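Local atomic coordinates of transcriptional regulator, Crp/Fnr family (Eubacterium rectale ATCC 33656, PDB entry 3DV8), a protein that probably regulates transcription by binding DNA through a Crp-like helix-turn-helix domain joined to a cyclic nucleotide-binding type domain. Residues I67-L72 / M137-Q142; E173-H178 / E184-M189; Y192-V195 / K200-R203. All blocks are in the same frame, centred on the assembly; numbering follows the deposited sequence.

Interaction 1 (I67-L72 / M137-Q142); sequences ITLYRL and MWLIEQ
Leu139 reaches from the helix 119-145 to strand 66-72 and meets three successive residues there: Ile67, Thr68 and Leu69. Its CG stands anti to the backbone N (chi1 -174°), which carries the two methyls out from the helix toward the strand. CD2 does most of the touching. It lies against the peptide between Thr68 and Leu69, 3.7 Å from Leu69 CA, and the Leu69 CD2 methyl comes to 4.0 Å from Leu139 CD2, the two leucine side chains crossing at about a right angle. The other branch is looser, with Leu139 CD1 4.3 Å from the end of Ile67 at CD1. The bond from CA to CB of Leu69 points away from the helix, and the side chain also packs on Ile59 and Val93; to the helix it presents its CA and, at the side-chain end, the CD2 methyl. At Leu69 and Tyr70, which both face Thr57, the strand forms a classic beta bulge. The second subunit adds to the group: its Met144 packs on Ile67 and its Met137 on Leu69. The long helix thus joins the cyclic nucleotide-binding type beta domain to the subunit interface. Because branched aliphatic groups supply the side-chain contacts here, the attachment rests on apolar packing and exclusion of water, and the fit of the side chains rather than bond direction sets the approach.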
loop_
_atom_site.group_PDB
_atom_site.type_symbol
_atom_site.label_atom_id
_atom_site.label_comp_id
_atom_site.label_asym_id
_atom_site.label_seq_id
_atom_site.Cartn_x
_atom_site.Cartn_y
_atom_site.Cartn_z
ATOM N N ILE A 67 11.452 -4.765 -6.093
ATOM C CA ILE A 67 10.963 -5.289 -4.798
ATOM C C ILE A 67 9.591 -5.957 -5.037
ATOM O O ILE A 67 8.737 -5.373 -5.699
ATOM C CB ILE A 67 10.929 -4.226 -3.645
ATOM C CG1 ILE A 67 10.593 -4.895 -2.298
ATOM C CG2 ILE A 67 9.959 -3.095 -3.934
ATOM C CD1 ILE A 67 10.686 -3.968 -1.080
ATOM N N THR A 68 9.406 -7.181 -4.528
ATOM C CA THR A 68 8.137 -7.920 -4.642
ATOM C C THR A 68 7.089 -7.323 -3.692
ATOM O O THR A 68 7.349 -7.173 -2.497
ATOM C CB THR A 68 8.304 -9.430 -4.284
ATOM O OG1 THR A 68 9.248 -10.029 -5.179
ATOM C CG2 THR A 68 6.976 -10.199 -4.360
ATOM N N LEU A 69 5.920 -6.985 -4.232
ATOM C CA LEU A 69 4.812 -6.483 -3.435
ATOM C C LEU A 69 4.102 -7.666 -2.764
ATOM O O LEU A 69 3.874 -7.654 -1.557
ATOM C CB LEU A 69 3.847 -5.657 -4.286
ATOM C CG LEU A 69 4.440 -4.417 -4.973
ATOM C CD1 LEU A 69 3.334 -3.661 -5.686
ATOM C CD2 LEU A 69 5.145 -3.488 -3.995
ATOM N N TYR A 70 3.763 -8.680 -3.550
ATOM C CA TYR A 70 3.103 -9.886 -3.047
ATOM C C TYR A 70 3.176 -10.979 -4.096
ATOM O O TYR A 70 3.535 -10.722 -5.254
ATOM C CB TYR A 70 1.624 -9.604 -2.706
ATOM C CG TYR A 70 0.834 -9.015 -3.859
ATOM C CD1 TYR A 70 0.200 -9.841 -4.795
ATOM C CD2 TYR A 70 0.735 -7.620 -4.024
ATOM C CE1 TYR A 70 -0.504 -9.307 -5.875
ATOM C CE2 TYR A 70 0.021 -7.066 -5.092
ATOM C CZ TYR A 70 -0.590 -7.918 -6.023
ATOM O OH TYR A 70 -1.299 -7.392 -7.079
ATOM N N ARG A 71 2.815 -12.187 -3.678
ATOM C CA ARG A 71 2.733 -13.353 -4.551
ATOM C C ARG A 71 1.299 -13.892 -4.564
ATOM O O ARG A 71 0.581 -13.814 -3.559
ATOM C CB ARG A 71 3.704 -14.436 -4.094
ATOM C CG ARG A 71 5.153 -14.180 -4.483
ATOM C CD ARG A 71 6.063 -15.129 -3.713
ATOM N NE ARG A 71 7.369 -15.381 -4.325
ATOM C CZ ARG A 71 8.376 -16.029 -3.728
ATOM N NH1 ARG A 71 8.311 -16.427 -2.454
ATOM N NH2 ARG A 71 9.504 -16.238 -4.395
ATOM N N LEU A 72 0.904 -14.422 -5.722
ATOM C CA LEU A 72 -0.393 -15.058 -5.930
ATOM C C LEU A 72 -0.120 -16.542 -6.235
ATOM O O LEU A 72 0.758 -16.857 -7.046
ATOM C CB LEU A 72 -1.139 -14.379 -7.080
ATOM C CG LEU A 72 -1.430 -12.876 -6.963
ATOM C CD1 LEU A 72 -2.098 -12.413 -8.239
ATOM C CD2 LEU A 72 -2.310 -12.543 -5.754
HETATM N N MSE A 137 0.710 -3.317 2.938
HETATM C CA MSE A 137 0.915 -2.711 4.280
HETATM C C MSE A 137 1.798 -3.557 5.196
HETATM O O MSE A 137 2.518 -2.988 6.024
HETATM C CB MSE A 137 -0.411 -2.361 4.945
HETATM C CG MSE A 137 -1.142 -1.209 4.275
HETATM SE SE MSE A 137 -0.374 0.516 4.681
HETATM C CE MSE A 137 1.020 0.460 3.565
ATOM N N TRP A 138 1.724 -4.890 5.066
ATOM C CA TRP A 138 2.639 -5.789 5.777
ATOM C C TRP A 138 4.069 -5.550 5.262
ATOM O O TRP A 138 5.020 -5.578 6.057
ATOM C CB TRP A 138 2.239 -7.268 5.647
ATOM C CG TRP A 138 3.330 -8.217 6.095
ATOM C CD1 TRP A 138 3.660 -8.553 7.383
ATOM C CD2 TRP A 138 4.254 -8.924 5.244
ATOM N NE1 TRP A 138 4.728 -9.430 7.386
ATOM C CE2 TRP A 138 5.112 -9.675 6.091
ATOM C CE3 TRP A 138 4.437 -8.999 3.845
ATOM C CZ2 TRP A 138 6.140 -10.501 5.581
ATOM C CZ3 TRP A 138 5.466 -9.815 3.332
ATOM C CH2 TRP A 138 6.302 -10.556 4.205
ATOM N N LEU A 139 4.197 -5.307 3.946
ATOM C CA LEU A 139 5.477 -4.992 3.325
ATOM C C LEU A 139 6.070 -3.678 3.857
ATOM O O LEU A 139 7.264 -3.656 4.147
ATOM C CB LEU A 139 5.375 -4.975 1.796
ATOM C CG LEU A 139 6.677 -4.794 0.999
ATOM C CD1 LEU A 139 7.728 -5.805 1.379
ATOM C CD2 LEU A 139 6.389 -4.885 -0.463
ATOM N N ILE A 140 5.270 -2.607 3.992
ATOM C CA ILE A 140 5.788 -1.337 4.570
ATOM C C ILE A 140 6.290 -1.589 5.995
ATOM O O ILE A 140 7.401 -1.183 6.327
ATOM C CB ILE A 140 4.776 -0.144 4.567
ATOM C CG1 ILE A 140 4.532 0.358 3.141
ATOM C CG2 ILE A 140 5.295 1.039 5.408
ATOM C CD1 ILE A 140 3.919 1.798 3.060
ATOM N N GLU A 141 5.476 -2.287 6.796
ATOM C CA GLU A 141 5.832 -2.671 8.174
ATOM C C GLU A 141 7.137 -3.485 8.239
ATOM O O GLU A 141 7.957 -3.236 9.138
ATOM C CB GLU A 141 4.670 -3.422 8.863
ATOM C CG GLU A 141 3.450 -2.507 9.173
ATOM C CD GLU A 141 2.160 -3.245 9.589
ATOM O OE1 GLU A 141 2.144 -4.494 9.678
ATOM O OE2 GLU A 141 1.140 -2.551 9.826
ATOM N N GLN A 142 7.333 -4.396 7.266
ATOM C CA GLN A 142 8.539 -5.235 7.201
ATOM C C GLN A 142 9.748 -4.366 6.816
ATOM O O GLN A 142 10.770 -4.395 7.496
ATOM C CB GLN A 142 8.391 -6.423 6.219
ATOM C CG GLN A 142 9.378 -7.569 6.513
ATOM C CD GLN A 142 9.580 -8.592 5.373
ATOM O OE1 GLN A 142 9.909 -8.238 4.236
ATOM N NE2 GLN A 142 9.451 -9.872 5.710
#

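Interaction 2 (E173-H178 / E184-M189); sequences ETIANH and EVITRM
Ile186 projects from helix 183-195 onto helix 172-179, where it straddles the neighbouring residues Ile175 and Ala176. From its CB the side chain divides. The short branch, CG2, runs to the isoleucine, lying 3.7 Å from Ile175 CG2 and almost as near to the CB of that residue. The longer branch starts with CG1, which settles on the alanine, 3.6 Å from Ala176 CB and equally near its CA. With CG1 beside the backbone N (chi1 -62°) and a second turn of the same sense (chi2 -62°), the chain folds back, and the tip CD1 lies over both partners, 4.0 Å from Ile175 CG2 and 4.1 Å from Ala176 CA. The two helices and the short turn between them form the helix-turn-helix of the Crp-like domain, in which the second helix is, as in CRP, probably the one that reads the DNA. Alanine suits position 176 because its single methyl lets the backbones come close, the CA atoms of Ala176 and Ile186 being 6.1 Å apart. With both branches of Ile186 gone, as in an alanine here, a gap would probably open over Ala176 and Ile175 CG2 would lose its mate across the helices. Ile175 bridges further inward: it also packs on Phe155 of helix 148-163 and on Leu190 one turn farther along helix 183-195. On the far side of that helix, Arg188 lies over Glu184, its NH1 3.2 Å from Glu184 OE2; the oxygen stands well out of the guanidinium plane, so this salt bridge is one of charge alone.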
loop_
_atom_site.group_PDB
_atom_site.type_symbol
_atom_site.label_atom_id
_atom_site.label_comp_id
_atom_site.label_asym_id
_atom_site.label_seq_id
_atom_site.Cartn_x
_atom_site.Cartn_y
_atom_site.Cartn_z
ATOM N N GLU A 173 20.838 -12.351 -7.027
ATOM C CA GLU A 173 20.071 -11.313 -7.745
ATOM C C GLU A 173 18.559 -11.446 -7.474
ATOM O O GLU A 173 17.900 -10.447 -7.213
ATOM C CB GLU A 173 20.287 -11.352 -9.287
ATOM C CG GLU A 173 21.677 -10.944 -9.864
ATOM C CD GLU A 173 22.760 -12.036 -9.809
ATOM O OE1 GLU A 173 22.614 -13.003 -9.035
ATOM O OE2 GLU A 173 23.783 -11.913 -10.521
ATOM N N THR A 174 18.028 -12.671 -7.549
ATOM C CA THR A 174 16.588 -12.951 -7.313
ATOM C C THR A 174 16.168 -12.552 -5.893
ATOM O O THR A 174 15.093 -11.973 -5.712
ATOM C CB THR A 174 16.213 -14.464 -7.530
ATOM O OG1 THR A 174 16.806 -14.948 -8.738
ATOM C CG2 THR A 174 14.696 -14.653 -7.592
ATOM N N ILE A 175 17.016 -12.862 -4.907
ATOM C CA ILE A 175 16.764 -12.511 -3.495
ATOM C C ILE A 175 16.784 -10.970 -3.386
ATOM O O ILE A 175 15.838 -10.395 -2.850
ATOM C CB ILE A 175 17.774 -13.184 -2.496
ATOM C CG1 ILE A 175 17.717 -14.722 -2.598
ATOM C CG2 ILE A 175 17.492 -12.741 -1.048
ATOM C CD1 ILE A 175 18.839 -15.439 -1.892
ATOM N N ALA A 176 17.825 -10.330 -3.933
ATOM C CA ALA A 176 17.930 -8.850 -3.991
ATOM C C ALA A 176 16.702 -8.205 -4.645
ATOM O O ALA A 176 16.203 -7.202 -4.155
ATOM C CB ALA A 176 19.202 -8.413 -4.726
ATOM N N ASN A 177 16.230 -8.800 -5.742
ATOM C CA ASN A 177 15.027 -8.341 -6.458
ATOM C C ASN A 177 13.725 -8.557 -5.678
ATOM O O ASN A 177 12.775 -7.804 -5.854
ATOM C CB ASN A 177 14.939 -8.979 -7.854
ATOM C CG ASN A 177 16.064 -8.518 -8.800
ATOM O OD1 ASN A 177 16.787 -7.562 -8.513
ATOM N ND2 ASN A 177 16.212 -9.209 -9.927
ATOM N N HIS A 178 13.682 -9.584 -4.829
ATOM C CA HIS A 178 12.534 -9.799 -3.936
ATOM C C HIS A 178 12.445 -8.764 -2.815
ATOM O O HIS A 178 11.356 -8.289 -2.511
ATOM C CB HIS A 178 12.542 -11.205 -3.314
ATOM C CG HIS A 178 11.971 -12.257 -4.201
ATOM N ND1 HIS A 178 10.669 -12.203 -4.648
ATOM C CD2 HIS A 178 12.491 -13.411 -4.684
ATOM C CE1 HIS A 178 10.419 -13.263 -5.391
ATOM N NE2 HIS A 178 11.504 -14.018 -5.424
ATOM N N GLU A 184 25.265 -7.621 -4.220
ATOM C CA GLU A 184 26.470 -7.565 -3.384
ATOM C C GLU A 184 26.130 -7.563 -1.881
ATOM O O GLU A 184 26.801 -8.248 -1.107
ATOM C CB GLU A 184 27.335 -6.350 -3.779
ATOM C CG GLU A 184 28.673 -6.216 -3.040
ATOM C CD GLU A 184 29.726 -7.263 -3.430
ATOM O OE1 GLU A 184 30.313 -7.121 -4.526
ATOM O OE2 GLU A 184 30.016 -8.183 -2.618
ATOM N N VAL A 185 25.094 -6.815 -1.489
ATOM C CA VAL A 185 24.630 -6.765 -0.084
ATOM C C VAL A 185 24.019 -8.117 0.333
ATOM O O VAL A 185 24.228 -8.563 1.461
ATOM C CB VAL A 185 23.606 -5.609 0.176
ATOM C CG1 VAL A 185 23.209 -5.559 1.635
ATOM C CG2 VAL A 185 24.186 -4.268 -0.216
ATOM N N ILE A 186 23.267 -8.749 -0.575
ATOM C CA ILE A 186 22.665 -10.067 -0.334
ATOM C C ILE A 186 23.781 -11.113 -0.188
ATOM O O ILE A 186 23.761 -11.888 0.763
ATOM C CB ILE A 186 21.649 -10.497 -1.458
ATOM C CG1 ILE A 186 20.453 -9.540 -1.547
ATOM C CG2 ILE A 186 21.133 -11.923 -1.226
ATOM C CD1 ILE A 186 19.586 -9.446 -0.300
ATOM N N THR A 187 24.749 -11.117 -1.109
ATOM C CA THR A 187 25.903 -12.046 -1.040
ATOM C C THR A 187 26.663 -11.917 0.287
ATOM O O THR A 187 27.008 -12.928 0.892
ATOM C CB THR A 187 26.891 -11.828 -2.193
ATOM O OG1 THR A 187 26.177 -11.884 -3.424
ATOM C CG2 THR A 187 27.986 -12.895 -2.192
ATOM N N ARG A 188 26.885 -10.671 0.722
ATOM C CA ARG A 188 27.569 -10.355 1.995
ATOM C C ARG A 188 26.784 -10.966 3.170
ATOM O O ARG A 188 27.377 -11.578 4.075
ATOM C CB ARG A 188 27.634 -8.833 2.237
ATOM C CG ARG A 188 28.945 -8.300 2.827
ATOM C CD ARG A 188 29.806 -7.622 1.741
ATOM N NE ARG A 188 29.147 -6.399 1.246
ATOM C CZ ARG A 188 29.557 -5.628 0.230
ATOM N NH1 ARG A 188 30.656 -5.924 -0.478
ATOM N NH2 ARG A 188 28.833 -4.547 -0.110
HETATM N N MSE A 189 25.455 -10.789 3.118
HETATM C CA MSE A 189 24.513 -11.279 4.132
HETATM C C MSE A 189 24.442 -12.797 4.197
HETATM O O MSE A 189 24.367 -13.351 5.301
HETATM C CB MSE A 189 23.098 -10.740 3.872
HETATM C CG MSE A 189 22.117 -10.937 5.015
HETATM SE SE MSE A 189 22.635 -9.899 6.579
HETATM C CE MSE A 189 22.383 -8.065 5.883
#

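Interaction 3 (Y192-V195 / K200-R203); sequences YFQV and KLSR
Gln194, at the end of helix 183-195, lays its amide against Leu201 of strand 199-202 and takes the backbone N-H of that residue on OE1. The bond is nearly straight, 3.0 Å from Leu201 N to Gln194 OE1 with an angle of 166° at the hydrogen, yet the donor stands 66° out of the carbonyl plane. An extended chain carries the amide this far, with CG anti to the backbone N (chi1 -169°) and the next torsion also stretched out. The close-packed part lies here, where Gln194 NE2 sits 3.7 Å from Leu201 CD1 and the two side chains lie obliquely over one another. Leu201 also packs on Leu190 and Arg191 of the same helix. Toward solvent the fit slackens. Lys200 starts out away from the helix, and its CG approaches Gln194 OE1 only to 4.3 Å, which suits a long charged chain on an exposed strand. The helix, probably for recognition as in CRP, is joined here to the hairpin 199-208, the wing of the winged-helix fold. Glutamine supplies both an acceptor for the peptide N-H and a flat amide to lie against the leucine, but one bond from above the amide plane implies a modest link.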
loop_
_atom_site.group_PDB
_atom_site.type_symbol
_atom_site.label_atom_id
_atom_site.label_comp_id
_atom_site.label_asym_id
_atom_site.label_seq_id
_atom_site.Cartn_x
_atom_site.Cartn_y
_atom_site.Cartn_z
ATOM N N TYR A 192 27.618 -14.078 5.805
ATOM C CA TYR A 192 27.496 -13.888 7.267
ATOM C C TYR A 192 26.651 -15.029 7.874
ATOM O O TYR A 192 26.985 -15.551 8.939
ATOM C CB TYR A 192 26.910 -12.499 7.599
ATOM C CG TYR A 192 26.392 -12.348 9.012
ATOM C CD1 TYR A 192 27.265 -12.347 10.110
ATOM C CD2 TYR A 192 25.019 -12.202 9.260
ATOM C CE1 TYR A 192 26.769 -12.216 11.435
ATOM C CE2 TYR A 192 24.517 -12.069 10.568
ATOM C CZ TYR A 192 25.395 -12.079 11.643
ATOM O OH TYR A 192 24.884 -11.949 12.904
ATOM N N PHE A 193 25.562 -15.388 7.184
ATOM C CA PHE A 193 24.682 -16.515 7.559
ATOM C C PHE A 193 25.445 -17.848 7.517
ATOM O O PHE A 193 25.267 -18.685 8.412
ATOM C CB PHE A 193 23.443 -16.580 6.635
ATOM C CG PHE A 193 22.321 -15.612 6.990
ATOM C CD1 PHE A 193 22.558 -14.369 7.612
ATOM C CD2 PHE A 193 21.006 -15.922 6.603
ATOM C CE1 PHE A 193 21.496 -13.497 7.899
ATOM C CE2 PHE A 193 19.938 -15.051 6.883
ATOM C CZ PHE A 193 20.186 -13.843 7.531
ATOM N N GLN A 194 26.288 -18.027 6.489
ATOM C CA GLN A 194 27.123 -19.242 6.357
ATOM C C GLN A 194 28.174 -19.329 7.467
ATOM O O GLN A 194 28.386 -20.413 8.024
ATOM C CB GLN A 194 27.800 -19.357 4.981
ATOM C CG GLN A 194 28.458 -20.743 4.727
ATOM C CD GLN A 194 29.068 -20.912 3.349
ATOM O OE1 GLN A 194 28.999 -21.988 2.769
ATOM N NE2 GLN A 194 29.669 -19.859 2.821
ATOM N N VAL A 195 28.826 -18.203 7.768
ATOM C CA VAL A 195 29.775 -18.110 8.888
ATOM C C VAL A 195 29.062 -18.423 10.228
ATOM O O VAL A 195 29.624 -19.115 11.073
ATOM C CB VAL A 195 30.509 -16.736 8.894
ATOM C CG1 VAL A 195 31.233 -16.478 10.208
ATOM C CG2 VAL A 195 31.474 -16.679 7.716
ATOM N N LYS A 200 24.207 -23.052 4.046
ATOM C CA LYS A 200 25.386 -23.531 3.316
ATOM C C LYS A 200 25.269 -22.968 1.892
ATOM O O LYS A 200 24.198 -23.045 1.276
ATOM C CB LYS A 200 25.445 -25.052 3.284
ATOM C CG LYS A 200 26.708 -25.603 2.630
ATOM C CD LYS A 200 26.780 -27.118 2.630
ATOM C CE LYS A 200 25.686 -27.762 1.784
ATOM N NZ LYS A 200 25.865 -29.229 1.637
ATOM N N LEU A 201 26.365 -22.401 1.386
ATOM C CA LEU A 201 26.416 -21.817 0.042
ATOM C C LEU A 201 27.286 -22.692 -0.840
ATOM O O LEU A 201 28.382 -23.067 -0.441
ATOM C CB LEU A 201 26.972 -20.392 0.090
ATOM C CG LEU A 201 26.202 -19.398 0.965
ATOM C CD1 LEU A 201 26.962 -18.091 1.058
ATOM C CD2 LEU A 201 24.785 -19.189 0.434
ATOM N N SER A 202 26.770 -23.047 -2.016
ATOM C CA SER A 202 27.499 -23.853 -3.003
ATOM C C SER A 202 27.012 -23.499 -4.412
ATOM O O SER A 202 26.087 -22.690 -4.549
ATOM C CB SER A 202 27.374 -25.350 -2.693
ATOM O OG SER A 202 26.056 -25.837 -2.855
ATOM N N ARG A 203 27.641 -24.085 -5.438
ATOM C CA ARG A 203 27.316 -23.794 -6.857
ATOM C C ARG A 203 25.806 -23.828 -7.219
ATOM O O ARG A 203 25.200 -24.899 -7.378
ATOM C CB ARG A 203 28.207 -24.625 -7.827
ATOM C CG ARG A 203 27.726 -24.789 -9.316
ATOM C CD ARG A 203 28.840 -24.633 -10.371
ATOM N NE ARG A 203 30.162 -25.142 -9.987
ATOM C CZ ARG A 203 30.728 -26.300 -10.349
ATOM N NH1 ARG A 203 30.117 -27.182 -11.157
ATOM N NH2 ARG A 203 31.960 -26.585 -9.891
#

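How the interactions relate
The three contacts follow one another along the chain, from the beta domain and dimer helix out to the probable DNA-binding end. Interactions 1 and 2, with centres about 17 Å apart, meet at the domain boundary: Thr68 OG1 lies 2.7 Å from His178 ND1, a probable hydrogen bond, with backbone bonding between the same two residues. Strand 66-72 is thereby coupled to the first helix of the helix-turn-helix. Interactions 2 and 3 share helix 183-195, their centres about 13 Å apart, one using its early turns, the other its last. Interactions 1 and 3 do not touch: their nearest atoms are about 12 Å apart and their centres about 26 Å.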